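Local coordinates for possible sortase-like protein (PDB 5UUS) that is probably a sortase, a membrane-bound cysteine enzyme of a family that typically cleaves sorting signals and joins proteins to the bacterial cell surface, at residues D135-M138 / G139-P143. Sequence-based numbering, arbitrary orientation.
Sequences DEAM and GCFTP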
loop_
_atom_site.group_PDB
_atom_site.type_symbol
_atom_site.label_atom_id
_atom_site.label_comp_id
_atom_site.label_asym_id
_atom_site.label_seq_id
_atom_site.Cartn_x
_atom_site.Cartn_y
_atom_site.Cartn_z
ATOM N N ASP A 135 -10.648 -3.997 -18.547
ATOM C CA ASP A 135 -9.517 -4.388 -19.360
ATOM C C ASP A 135 -8.201 -4.018 -18.680
ATOM O O ASP A 135 -7.227 -4.768 -18.749
ATOM C CB ASP A 135 -9.594 -3.734 -20.741
ATOM C CG ASP A 135 -10.791 -4.206 -21.551
ATOM O OD1 ASP A 135 -11.274 -5.344 -21.330
ATOM O OD2 ASP A 135 -11.234 -3.428 -22.425
ATOM N N GLU A 136 -8.162 -2.865 -18.031
ATOM C CA GLU A 136 -6.932 -2.471 -17.346
ATOM C C GLU A 136 -6.670 -3.373 -16.137
ATOM O O GLU A 136 -5.520 -3.753 -15.860
ATOM C CB GLU A 136 -6.989 -1.005 -16.919
ATOM C CG GLU A 136 -6.922 -0.045 -18.095
ATOM C CD GLU A 136 -7.117 1.401 -17.693
ATOM O OE1 GLU A 136 -7.375 1.669 -16.500
ATOM O OE2 GLU A 136 -7.023 2.271 -18.583
ATOM N N ALA A 137 -7.738 -3.722 -15.433
ATOM C CA ALA A 137 -7.622 -4.558 -14.255
ATOM C C ALA A 137 -7.225 -5.980 -14.643
ATOM O O ALA A 137 -6.460 -6.644 -13.930
ATOM C CB ALA A 137 -8.915 -4.540 -13.478
ATOM N N MET A 138 -7.705 -6.428 -15.797
ATOM C CA MET A 138 -7.375 -7.762 -16.302
ATOM C C MET A 138 -5.895 -7.932 -16.641
ATOM O O MET A 138 -5.433 -9.041 -16.837
ATOM C CB MET A 138 -8.218 -8.088 -17.539
ATOM C CG MET A 138 -9.651 -8.456 -17.209
ATOM S SD MET A 138 -9.721 -9.952 -16.221
ATOM C CE MET A 138 -8.731 -11.054 -17.224
ATOM N N GLY A 139 -5.161 -6.830 -16.696
ATOM C CA GLY A 139 -3.735 -6.880 -16.942
ATOM C C GLY A 139 -2.900 -7.455 -15.801
ATOM O O GLY A 139 -1.783 -7.913 -16.041
ATOM N N CYS A 140 -3.408 -7.436 -14.570
ATOM C CA CYS A 140 -2.603 -7.929 -13.444
ATOM C C CYS A 140 -3.405 -8.500 -12.277
ATOM O O CYS A 140 -2.826 -9.059 -11.363
ATOM C CB CYS A 140 -1.695 -6.812 -12.916
ATOM S SG CYS A 140 -2.581 -5.362 -12.354
ATOM N N PHE A 141 -4.726 -8.343 -12.286
ATOM C CA PHE A 141 -5.541 -8.923 -11.227
ATOM C C PHE A 141 -6.205 -10.222 -11.694
ATOM O O PHE A 141 -6.189 -10.533 -12.882
ATOM C CB PHE A 141 -6.585 -7.904 -10.762
ATOM C CG PHE A 141 -5.977 -6.639 -10.212
ATOM C CD1 PHE A 141 -5.383 -6.630 -8.956
ATOM C CD2 PHE A 141 -5.994 -5.468 -10.946
ATOM C CE1 PHE A 141 -4.804 -5.480 -8.441
ATOM C CE2 PHE A 141 -5.431 -4.303 -10.441
ATOM C CZ PHE A 141 -4.846 -4.306 -9.172
ATOM N N THR A 142 -6.792 -10.976 -10.766
ATOM C CA THR A 142 -7.543 -12.171 -11.143
ATOM C C THR A 142 -8.828 -11.729 -11.854
ATOM O O THR A 142 -9.222 -10.557 -11.761
ATOM C CB THR A 142 -7.865 -13.037 -9.922
ATOM O OG1 THR A 142 -8.833 -12.368 -9.114
ATOM C CG2 THR A 142 -6.589 -13.261 -9.069
ATOM N N PRO A 143 -9.453 -12.646 -12.614
ATOM C CA PRO A 143 -10.705 -12.278 -13.281
ATOM C C PRO A 143 -11.752 -11.913 -12.247
ATOM O O PRO A 143 -12.521 -10.987 -12.462
ATOM C CB PRO A 143 -11.090 -13.541 -14.071
ATOM C CG PRO A 143 -10.111 -14.615 -13.647
ATOM C CD PRO A 143 -8.912 -13.931 -13.090
#
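Ala137 O collects two backbone N-H groups, from Cys140 and Phe141, in the short loop linking helices 130-137 and 143-151 of this sortase domain. It illustrates how carbonyls near the C-terminal part of a helix can be satisfied by N-H groups of the loop that follows, here those of Glu136 and Ala137. Phe141 N, 2.9 Å from Ala137 O, lies nearly in line with the C=O bond (177°). Cys140 N, 3.2 Å from the same Ala137 O, sits above the carbonyl plane, although its own N-H points more directly at the oxygen (171°). One residue earlier, Gly139 N donates to Glu136 O over 3.2 Å.

With CG anti to its own carbonyl carbon (chi1 -60°), the Phe141 ring turns its edge to Ala137, CD2 lying 3.2 Å from Ala137 O; CD2 of Phe141 also meets Ala137 CB at 4.0 Å, while Cys140 SG rests over one face toward the rim. Cys140 is tied by a disulfide to Cys107, and the Phe141 side chain packs on Met210 and Thr212 of strand 204-216, joining the link to the sheet. Glu136 OE1 is satisfied by Ser128 OG, and Thr142, as N-cap of the next helix, uses OG1 to accept Gln145 N. Across the turn, the Met138 side chain, bent at chi2 and chi3, places SD 3.9 Å from Pro143 CA.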